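Local atomic coordinates of UDP-glucose:anthocyanidin 3-O-glucosyltransferase (Clitoria ternatea, PDB entry 4REL), a protein that belongs to the plant glycosyltransferase family and has the GT-B fold, two Rossmann-like domains facing each other across a cleft. Residues Trp131-Tyr145 with Leu199-Phe213. Sequence-based numbering, arbitrary orientation.
With KMP (3,5,7-trihydroxy-2-(4-hydroxyphenyl)-4H-chromen-4-one), chain B.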
ATOM      1  N   TRP A 131       6.608  -5.220 -20.841  1.00 10.01           N
ATOM      2  CA  TRP A 131       6.785  -5.129 -19.402  1.00  8.93           C
ATOM      3  C   TRP A 131       5.695  -4.237 -18.824  1.00  8.31           C
ATOM      4  O   TRP A 131       5.570  -3.060 -19.187  1.00 10.58           O
ATOM      5  CB  TRP A 131       8.157  -4.532 -19.073  1.00  8.42           C
ATOM      6  CG  TRP A 131       8.523  -4.588 -17.609  1.00  9.10           C
ATOM      7  CD1 TRP A 131       8.756  -5.704 -16.864  1.00 10.42           C
ATOM      8  CD2 TRP A 131       8.709  -3.468 -16.729  1.00  9.29           C
ATOM      9  NE1 TRP A 131       9.077  -5.351 -15.568  1.00  9.66           N
ATOM     10  CE2 TRP A 131       9.059  -3.983 -15.465  1.00 10.66           C
ATOM     11  CE3 TRP A 131       8.628  -2.077 -16.897  1.00  9.46           C
ATOM     12  CZ2 TRP A 131       9.316  -3.160 -14.364  1.00 11.85           C
ATOM     13  CZ3 TRP A 131       8.892  -1.262 -15.804  1.00  8.70           C
ATOM     14  CH2 TRP A 131       9.227  -1.805 -14.555  1.00  8.38           C
ATOM     15  N   ILE A 132       4.897  -4.808 -17.933  1.00  7.90           N
ATOM     16  CA  ILE A 132       3.784  -4.092 -17.329  1.00  5.36           C
ATOM     17  C   ILE A 132       4.136  -3.864 -15.869  1.00  7.09           C
ATOM     18  O   ILE A 132       4.357  -4.813 -15.124  1.00  8.64           O
ATOM     19  CB  ILE A 132       2.484  -4.902 -17.438  1.00 10.41           C
ATOM     20  CG1 ILE A 132       2.116  -5.105 -18.913  1.00 16.31           C
ATOM     21  CG2 ILE A 132       1.362  -4.212 -16.675  1.00  9.74           C
ATOM     22  CD1 ILE A 132       0.916  -6.009 -19.142  1.00 15.71           C
ATOM     23  N   ALA A 133       4.220  -2.598 -15.469  1.00  6.20           N
ATOM     24  CA  ALA A 133       4.613  -2.262 -14.104  1.00  8.27           C
ATOM     25  C   ALA A 133       3.381  -2.072 -13.221  1.00  8.57           C
ATOM     26  O   ALA A 133       2.409  -1.414 -13.620  1.00 16.45           O
ATOM     27  CB  ALA A 133       5.499  -1.011 -14.082  1.00  9.22           C
ATOM     28  N   PHE A 134       3.427  -2.654 -12.024  1.00  7.84           N
ATOM     29  CA  PHE A 134       2.306  -2.593 -11.083  1.00  7.45           C
ATOM     30  C   PHE A 134       2.699  -1.656  -9.942  1.00 11.11           C
ATOM     31  O   PHE A 134       3.820  -1.740  -9.420  1.00  9.74           O
ATOM     32  CB  PHE A 134       2.008  -4.008 -10.557  1.00  8.40           C
ATOM     33  CG  PHE A 134       0.881  -4.079  -9.542  1.00  5.32           C
ATOM     34  CD1 PHE A 134      -0.429  -3.806  -9.913  1.00  8.48           C
ATOM     35  CD2 PHE A 134       1.140  -4.461  -8.223  1.00  8.19           C
ATOM     36  CE1 PHE A 134      -1.466  -3.903  -8.985  1.00 10.93           C
ATOM     37  CE2 PHE A 134       0.104  -4.561  -7.284  1.00  9.56           C
ATOM     38  CZ  PHE A 134      -1.206  -4.275  -7.676  1.00  9.06           C
ATOM     39  N   TRP A 135       1.778  -0.775  -9.555  1.00  5.77           N
ATOM     40  CA  TRP A 135       2.042   0.249  -8.539  1.00  9.36           C
ATOM     41  C   TRP A 135       1.064   0.148  -7.371  1.00  9.69           C
ATOM     42  O   TRP A 135      -0.048   0.687  -7.436  1.00 10.29           O
ATOM     43  CB  TRP A 135       1.911   1.634  -9.176  1.00  9.45           C
ATOM     44  CG  TRP A 135       2.380   2.749  -8.290  1.00  7.40           C
ATOM     45  CD1 TRP A 135       1.606   3.580  -7.537  1.00 10.31           C
ATOM     46  CD2 TRP A 135       3.740   3.145  -8.067  1.00  8.55           C
ATOM     47  NE1 TRP A 135       2.403   4.474  -6.854  1.00  8.72           N
ATOM     48  CE2 TRP A 135       3.713   4.229  -7.173  1.00  8.50           C
ATOM     49  CE3 TRP A 135       4.970   2.691  -8.550  1.00 12.82           C
ATOM     50  CZ2 TRP A 135       4.882   4.869  -6.742  1.00 11.36           C
ATOM     51  CZ3 TRP A 135       6.125   3.318  -8.121  1.00 12.40           C
ATOM     52  CH2 TRP A 135       6.073   4.400  -7.222  1.00 11.52           C
ATOM     53  N   PRO A 136       1.466  -0.551  -6.295  1.00 10.47           N
ATOM     54  CA  PRO A 136       0.563  -0.721  -5.155  1.00  9.41           C
ATOM     55  C   PRO A 136       0.823   0.306  -4.048  1.00 11.95           C
ATOM     56  O   PRO A 136       0.375   0.125  -2.920  1.00 19.51           O
ATOM     57  CB  PRO A 136       0.915  -2.127  -4.668  1.00  7.56           C
ATOM     58  CG  PRO A 136       2.406  -2.193  -4.887  1.00  9.17           C
ATOM     59  CD  PRO A 136       2.616  -1.469  -6.224  1.00  9.17           C
ATOM     60  N   ASN A 137       1.549   1.367  -4.365  1.00 11.14           N
ATOM     61  CA  ASN A 137       1.863   2.387  -3.373  1.00 11.60           C
ATOM     62  C   ASN A 137       0.887   3.534  -3.472  1.00 11.91           C
ATOM     63  O   ASN A 137      -0.134   3.422  -4.151  1.00 18.14           O
ATOM     64  CB  ASN A 137       3.294   2.850  -3.599  1.00 10.32           C
ATOM     65  CG  ASN A 137       4.179   1.696  -4.006  1.00 21.88           C
ATOM     66  OD1 ASN A 137       4.690   1.636  -5.134  1.00 20.13           O
ATOM     67  ND2 ASN A 137       4.299   0.724  -3.108  1.00 12.75           N
ATOM     68  N   VAL A 138       1.170   4.628  -2.779  1.00 11.98           N
ATOM     69  CA  VAL A 138       0.313   5.792  -2.887  1.00  8.06           C
ATOM     70  C   VAL A 138       0.349   6.261  -4.334  1.00 10.20           C
ATOM     71  O   VAL A 138       1.417   6.517  -4.889  1.00  8.98           O
ATOM     72  CB  VAL A 138       0.747   6.897  -1.903  1.00 10.08           C
ATOM     73  CG1 VAL A 138      -0.190   8.099  -2.000  1.00 12.64           C
ATOM     74  CG2 VAL A 138       0.731   6.335  -0.492  1.00 12.84           C
ATOM     75  N   SER A 139      -0.822   6.323  -4.959  1.00 10.61           N
ATOM     76  CA  SER A 139      -0.915   6.661  -6.377  1.00 12.72           C
ATOM     77  C   SER A 139      -0.163   7.953  -6.702  1.00 13.21           C
ATOM     78  O   SER A 139       0.659   7.990  -7.617  1.00 11.89           O
ATOM     79  CB  SER A 139      -2.387   6.796  -6.786  1.00 15.97           C
ATOM     80  OG  SER A 139      -3.040   7.766  -5.979  1.00 17.30           O
ATOM     81  N   CYS A 140      -0.416   8.997  -5.918  1.00 15.56           N
ATOM     82  CA  CYS A 140       0.184  10.310  -6.161  1.00 14.67           C
ATOM     83  C   CYS A 140       1.714  10.349  -6.126  1.00 21.58           C
ATOM     84  O   CYS A 140       2.328  11.218  -6.746  1.00 20.61           O
ATOM     85  CB  CYS A 140      -0.409  11.366  -5.209  1.00 15.24           C
ATOM     86  SG  CYS A 140      -2.163  11.674  -5.521  1.00 20.06           S
ATOM     87  N   SER A 141       2.341   9.404  -5.433  1.00 14.47           N
ATOM     88  CA  SER A 141       3.792   9.455  -5.304  1.00 10.21           C
ATOM     89  C   SER A 141       4.495   9.165  -6.628  1.00 11.19           C
ATOM     90  O   SER A 141       5.676   9.436  -6.764  1.00 12.59           O
ATOM     91  CB  SER A 141       4.288   8.529  -4.187  1.00 13.80           C
ATOM     92  OG  SER A 141       4.155   7.181  -4.566  1.00 14.37           O
ATOM     93  N   LEU A 142       3.768   8.636  -7.615  1.00 10.48           N
ATOM     94  CA  LEU A 142       4.351   8.409  -8.949  1.00 10.00           C
ATOM     95  C   LEU A 142       5.021   9.661  -9.510  1.00 13.32           C
ATOM     96  O   LEU A 142       6.064   9.580 -10.167  1.00 13.88           O
ATOM     97  CB  LEU A 142       3.281   7.938  -9.943  1.00 10.56           C
ATOM     98  CG  LEU A 142       2.938   6.455  -9.920  1.00 14.54           C
ATOM     99  CD1 LEU A 142       1.697   6.215 -10.762  1.00 17.42           C
ATOM    100  CD2 LEU A 142       4.125   5.666 -10.446  1.00 16.56           C
ATOM    101  N   SER A 143       4.424  10.818  -9.243  0.50 10.55           N
ATOM    102  CA  SER A 143       4.922  12.073  -9.799  0.50 14.38           C
ATOM    103  C   SER A 143       6.310  12.442  -9.307  0.50 14.83           C
ATOM    104  O   SER A 143       7.095  13.043 -10.040  0.50 13.78           O
ATOM    105  CB  SER A 143       3.940  13.207  -9.518  0.50 13.41           C
ATOM    106  OG  SER A 143       2.854  13.118 -10.407  0.50 16.93           O
ATOM    107  N   LEU A 144       6.607  12.071  -8.066  1.00 12.73           N
ATOM    108  CA  LEU A 144       7.885  12.410  -7.450  1.00 14.97           C
ATOM    109  C   LEU A 144       9.078  11.946  -8.277  1.00 11.59           C
ATOM    110  O   LEU A 144      10.067  12.666  -8.416  1.00 12.60           O
ATOM    111  CB  LEU A 144       7.978  11.793  -6.052  1.00 16.75           C
ATOM    112  CG  LEU A 144       6.841  12.111  -5.089  1.00 20.18           C
ATOM    113  CD1 LEU A 144       7.023  11.322  -3.798  1.00 17.55           C
ATOM    114  CD2 LEU A 144       6.812  13.598  -4.809  1.00 19.69           C
ATOM    115  N   TYR A 145       8.973  10.742  -8.837  1.00  8.42           N
ATOM    116  CA  TYR A 145      10.110  10.102  -9.488  1.00 12.25           C
ATOM    117  C   TYR A 145      10.477  10.716 -10.836  1.00 13.39           C
ATOM    118  O   TYR A 145      11.545  10.441 -11.381  1.00 14.98           O
ATOM    119  CB  TYR A 145       9.878   8.583  -9.549  1.00 13.02           C
ATOM    120  CG  TYR A 145       9.738   8.057  -8.141  1.00 11.84           C
ATOM    121  CD1 TYR A 145      10.850   7.947  -7.324  1.00 18.14           C
ATOM    122  CD2 TYR A 145       8.490   7.769  -7.601  1.00 14.06           C
ATOM    123  CE1 TYR A 145      10.741   7.521  -6.015  1.00 24.40           C
ATOM    124  CE2 TYR A 145       8.369   7.332  -6.288  1.00 18.36           C
ATOM    125  CZ  TYR A 145       9.501   7.209  -5.506  1.00 24.17           C
ATOM    126  OH  TYR A 145       9.405   6.785  -4.200  1.00 25.40           O
ATOM    127  N   LEU A 199      13.102   5.198 -11.092  1.00  9.71           N
ATOM    128  CA  LEU A 199      11.757   4.955 -11.634  1.00  8.29           C
ATOM    129  C   LEU A 199      11.341   5.937 -12.740  1.00 10.76           C
ATOM    130  O   LEU A 199      10.567   5.583 -13.625  1.00 11.22           O
ATOM    131  CB  LEU A 199      10.717   4.940 -10.515  1.00  7.47           C
ATOM    132  CG  LEU A 199      10.692   3.677  -9.655  1.00  8.57           C
ATOM    133  CD1 LEU A 199       9.841   3.940  -8.422  1.00 11.42           C
ATOM    134  CD2 LEU A 199      10.152   2.477 -10.455  1.00  6.77           C
ATOM    135  N   GLY A 200      11.852   7.162 -12.685  1.00 10.38           N
ATOM    136  CA  GLY A 200      11.554   8.148 -13.709  1.00 10.50           C
ATOM    137  C   GLY A 200      12.027   7.707 -15.082  1.00 12.53           C
ATOM    138  O   GLY A 200      11.393   8.001 -16.101  1.00 13.60           O
ATOM    139  N   VAL A 201      13.138   6.979 -15.116  1.00  9.89           N
ATOM    140  CA  VAL A 201      13.673   6.490 -16.373  1.00  7.68           C
ATOM    141  C   VAL A 201      13.091   5.112 -16.704  1.00 12.59           C
ATOM    142  O   VAL A 201      12.869   4.776 -17.873  1.00 14.71           O
ATOM    143  CB  VAL A 201      15.208   6.405 -16.312  1.00 16.42           C
ATOM    144  CG1 VAL A 201      15.757   5.694 -17.539  1.00 18.80           C
ATOM    145  CG2 VAL A 201      15.799   7.796 -16.221  1.00 19.07           C
ATOM    146  N   VAL A 202      12.836   4.325 -15.667  1.00 11.26           N
ATOM    147  CA  VAL A 202      12.326   2.962 -15.845  1.00 12.43           C
ATOM    148  C   VAL A 202      10.867   2.921 -16.323  1.00 12.41           C
ATOM    149  O   VAL A 202      10.545   2.243 -17.301  1.00 11.65           O
ATOM    150  CB  VAL A 202      12.492   2.129 -14.549  1.00 12.71           C
ATOM    151  CG1 VAL A 202      11.655   0.832 -14.611  1.00  9.75           C
ATOM    152  CG2 VAL A 202      13.962   1.799 -14.311  1.00 14.53           C
ATOM    153  N   LEU A 203       9.988   3.652 -15.645  1.00 10.51           N
ATOM    154  CA  LEU A 203       8.547   3.546 -15.904  1.00  7.19           C
ATOM    155  C   LEU A 203       8.059   3.882 -17.337  1.00  9.08           C
ATOM    156  O   LEU A 203       7.122   3.241 -17.826  1.00  8.98           O
ATOM    157  CB  LEU A 203       7.739   4.326 -14.860  1.00  8.28           C
ATOM    158  CG  LEU A 203       7.799   3.751 -13.445  1.00 11.25           C
ATOM    159  CD1 LEU A 203       7.106   4.681 -12.470  1.00 13.15           C
ATOM    160  CD2 LEU A 203       7.143   2.377 -13.415  1.00 15.96           C
ATOM    161  N   PRO A 204       8.675   4.875 -18.012  1.00  9.28           N
ATOM    162  CA  PRO A 204       8.224   5.116 -19.389  1.00 10.63           C
ATOM    163  C   PRO A 204       8.537   3.966 -20.353  1.00  9.19           C
ATOM    164  O   PRO A 204       8.029   3.948 -21.486  1.00 11.58           O
ATOM    165  CB  PRO A 204       9.001   6.382 -19.788  1.00 10.71           C
ATOM    166  CG  PRO A 204       9.212   7.095 -18.490  1.00  7.80           C
ATOM    167  CD  PRO A 204       9.532   5.977 -17.531  1.00  8.43           C
ATOM    168  N   GLN A 205       9.359   3.016 -19.925  1.00 10.67           N
ATOM    169  CA  GLN A 205       9.693   1.885 -20.786  1.00 12.85           C
ATOM    170  C   GLN A 205       8.664   0.766 -20.658  1.00 12.95           C
ATOM    171  O   GLN A 205       8.697  -0.206 -21.412  1.00 11.54           O
ATOM    172  CB  GLN A 205      11.102   1.369 -20.467  1.00 14.27           C
ATOM    173  CG  GLN A 205      12.174   2.453 -20.625  1.00 12.85           C
ATOM    174  CD  GLN A 205      13.563   1.958 -20.320  1.00 17.80           C
ATOM    175  OE1 GLN A 205      14.090   1.074 -21.009  1.00 19.73           O
ATOM    176  NE2 GLN A 205      14.178   2.527 -19.286  1.00 18.14           N
ATOM    177  N   ALA A 206       7.752   0.910 -19.699  1.00  9.03           N
ATOM    178  CA  ALA A 206       6.691  -0.076 -19.503  1.00  9.45           C
ATOM    179  C   ALA A 206       5.619   0.047 -20.573  1.00 10.49           C
ATOM    180  O   ALA A 206       5.217   1.154 -20.942  1.00 10.31           O
ATOM    181  CB  ALA A 206       6.068   0.071 -18.128  1.00 11.66           C
ATOM    182  N   LYS A 207       5.145  -1.097 -21.061  1.00  9.07           N
ATOM    183  CA  LYS A 207       4.026  -1.130 -22.002  1.00 10.00           C
ATOM    184  C   LYS A 207       2.788  -0.492 -21.372  1.00  9.99           C
ATOM    185  O   LYS A 207       2.016   0.210 -22.046  1.00 10.86           O
ATOM    186  CB  LYS A 207       3.749  -2.583 -22.403  1.00 11.30           C
ATOM    187  CG  LYS A 207       2.524  -2.781 -23.284  1.00 17.38           C
ATOM    188  CD  LYS A 207       2.702  -2.186 -24.667  1.00 24.17           C
ATOM    189  CE  LYS A 207       1.579  -2.665 -25.594  1.00 37.08           C
ATOM    190  NZ  LYS A 207       1.780  -2.231 -27.010  1.00 41.36           N
ATOM    191  N   ALA A 208       2.609  -0.733 -20.076  1.00 12.27           N
ATOM    192  CA  ALA A 208       1.565  -0.082 -19.294  1.00 10.23           C
ATOM    193  C   ALA A 208       1.978  -0.024 -17.828  1.00  9.57           C
ATOM    194  O   ALA A 208       2.751  -0.868 -17.354  1.00  9.53           O
ATOM    195  CB  ALA A 208       0.233  -0.824 -19.447  1.00  9.86           C
ATOM    196  N   VAL A 209       1.483   0.982 -17.116  1.00  7.66           N
ATOM    197  CA  VAL A 209       1.643   1.039 -15.675  1.00  8.76           C
ATOM    198  C   VAL A 209       0.252   0.850 -15.085  1.00 13.22           C
ATOM    199  O   VAL A 209      -0.690   1.568 -15.451  1.00  9.40           O
ATOM    200  CB  VAL A 209       2.251   2.385 -15.204  1.00  7.58           C
ATOM    201  CG1 VAL A 209       2.248   2.465 -13.684  1.00  8.08           C
ATOM    202  CG2 VAL A 209       3.673   2.545 -15.733  1.00  8.90           C
ATOM    203  N   VAL A 210       0.116  -0.137 -14.203  1.00  8.96           N
ATOM    204  CA  VAL A 210      -1.175  -0.462 -13.596  1.00  5.54           C
ATOM    205  C   VAL A 210      -1.199   0.051 -12.155  1.00  8.62           C
ATOM    206  O   VAL A 210      -0.390  -0.378 -11.321  1.00 10.23           O
ATOM    207  CB  VAL A 210      -1.421  -1.981 -13.614  1.00  5.29           C
ATOM    208  CG1 VAL A 210      -2.715  -2.329 -12.862  1.00  8.52           C
ATOM    209  CG2 VAL A 210      -1.518  -2.476 -15.049  1.00  9.02           C
ATOM    210  N   VAL A 211      -2.114   0.980 -11.871  1.00  9.75           N
ATOM    211  CA  VAL A 211      -2.192   1.590 -10.549  1.00 11.34           C
ATOM    212  C   VAL A 211      -3.294   0.915  -9.742  1.00  8.06           C
ATOM    213  O   VAL A 211      -4.420   0.778 -10.212  1.00  9.43           O
ATOM    214  CB  VAL A 211      -2.465   3.112 -10.623  1.00 11.80           C
ATOM    215  CG1 VAL A 211      -2.593   3.686  -9.216  1.00 11.61           C
ATOM    216  CG2 VAL A 211      -1.353   3.828 -11.380  1.00 13.34           C
ATOM    217  N   ASN A 212      -2.958   0.515  -8.518  1.00  7.64           N
ATOM    218  CA  ASN A 212      -3.863  -0.223  -7.640  1.00 10.71           C
ATOM    219  C   ASN A 212      -4.727   0.759  -6.850  1.00 10.12           C
ATOM    220  O   ASN A 212      -4.660   0.813  -5.625  1.00 13.55           O
ATOM    221  CB  ASN A 212      -3.028  -1.056  -6.659  1.00 11.38           C
ATOM    222  CG  ASN A 212      -3.824  -2.161  -5.996  1.00 13.00           C
ATOM    223  OD1 ASN A 212      -4.601  -2.862  -6.654  1.00 14.43           O
ATOM    224  ND2 ASN A 212      -3.638  -2.322  -4.681  1.00 12.79           N
ATOM    225  N   PHE A 213      -5.537   1.543  -7.548  1.00  9.26           N
ATOM    226  CA  PHE A 213      -6.325   2.573  -6.880  1.00  9.56           C
ATOM    227  C   PHE A 213      -7.520   3.001  -7.731  1.00 11.82           C
ATOM    228  O   PHE A 213      -7.821   2.389  -8.753  1.00 13.01           O
ATOM    229  CB  PHE A 213      -5.428   3.776  -6.557  1.00 10.18           C
ATOM    230  CG  PHE A 213      -5.958   4.641  -5.449  1.00 10.13           C
ATOM    231  CD1 PHE A 213      -6.232   4.095  -4.204  1.00 11.54           C
ATOM    232  CD2 PHE A 213      -6.180   5.994  -5.654  1.00 16.19           C
ATOM    233  CE1 PHE A 213      -6.724   4.880  -3.170  1.00 12.67           C
ATOM    234  CE2 PHE A 213      -6.681   6.788  -4.632  1.00 13.73           C
ATOM    235  CZ  PHE A 213      -6.951   6.234  -3.389  1.00 12.69           C
TER
HETATM  236  C1  KMP B1001       8.855   5.281  -0.928  1.00 19.06           C
HETATM  237  C2  KMP B1001       7.814   4.380  -1.077  1.00 21.94           C
HETATM  238  C3  KMP B1001       7.911   3.063  -0.411  1.00 18.97           C
HETATM  239  C4  KMP B1001       9.107   2.749   0.397  1.00 20.39           C
HETATM  240  C5  KMP B1001      10.100   3.717   0.483  1.00 19.25           C
HETATM  241  C6  KMP B1001       9.972   4.949  -0.163  1.00 19.88           C
HETATM  242  C9  KMP B1001       6.828   2.060  -0.533  1.00 24.66           C
HETATM  243  C10 KMP B1001       7.008   0.767   0.166  1.00 23.50           C
HETATM  244  C11 KMP B1001       8.263   0.545   0.955  1.00 23.32           C
HETATM  245  C14 KMP B1001       8.526  -0.729   1.695  1.00 25.63           C
HETATM  246  C15 KMP B1001       7.769  -1.880   1.486  1.00 29.35           C
HETATM  247  C16 KMP B1001       8.041  -3.042   2.191  1.00 32.35           C
HETATM  248  C17 KMP B1001       9.072  -3.063   3.118  1.00 33.15           C
HETATM  249  C18 KMP B1001       9.834  -1.922   3.332  1.00 32.06           C
HETATM  250  C19 KMP B1001       9.562  -0.761   2.620  1.00 27.69           C
HETATM  251  O12 KMP B1001       9.226   1.533   1.030  1.00 22.88           O
HETATM  252  O13 KMP B1001       5.801   2.309  -1.208  1.00 26.23           O
HETATM  253  O24 KMP B1001       9.332  -4.206   3.812  1.00 37.97           O
HETATM  254  O27 KMP B1001       6.015  -0.160   0.069  1.00 23.83           O
HETATM  255  O29 KMP B1001      10.978   5.859  -0.043  1.00 21.39           O
HETATM  256  O30 KMP B1001       6.715   4.683  -1.820  1.00 26.17           O
HETATM  257  O   HOH W   1       7.793  -2.897 -22.154  1.00 10.49           O
HETATM  258  O   HOH W   2      -2.228  -0.892  -2.507  1.00 26.12           O
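Leu199 CD1 meets two aromatic rings at once. It sits over the centre of one face of Tyr145, 4.0 Å from the ring centroid in a CH-pi contact, and it touches Trp135 CZ3 at 3.8 Å, at the indole edge near the ring plane. Leu142 CD2 lies over the centre of one indole face, and Asn137 OD1 over the opposite one. At the edge, Trp135 NE1 donates to Val138 O almost straight and within the ring plane (3.0 Å), although the donor stands above the carbonyl plane; this bond, with the groups on its two faces, holds the indole's rotation. Val138 O also accepts from Ser141 N and OG, so three donors grip it. Trp135 shares a sheet face with Ala133, Val209 and Val211. On that face Leu142 is forked: its side chain crosses that of Leu203 at about a right angle, with Leu142 CD2 3.7 Å from Leu203 CD1, while CD1 meets Val211 CG2 tip to tip. Trp131 brings CH2 to within 3.6 Å of Val202 CG1. The other face carries Ile132, Phe134 and Val210; there the Phe134 ring also reaches Asn212, with ring and amide planes 55° apart. Parallel ladder bonds join the strands, among them Val210 N to Ala133 O (2.7 Å). Asn137 ND2 approaches O13 of KMP at 2.9 Å, while the Tyr145 hydroxyl lies against C1 of KMP; both residues line the ligand pocket. Within the seven-stranded parallel sheet of one Rossmann-like domain, strand 131-135 lies between 110-114 and 208-211; helix 199-202 packs on the indole-bearing face, where Leu142 also touches Met226 of helix 220-229, and helix 18-31 covers Phe134 on the other.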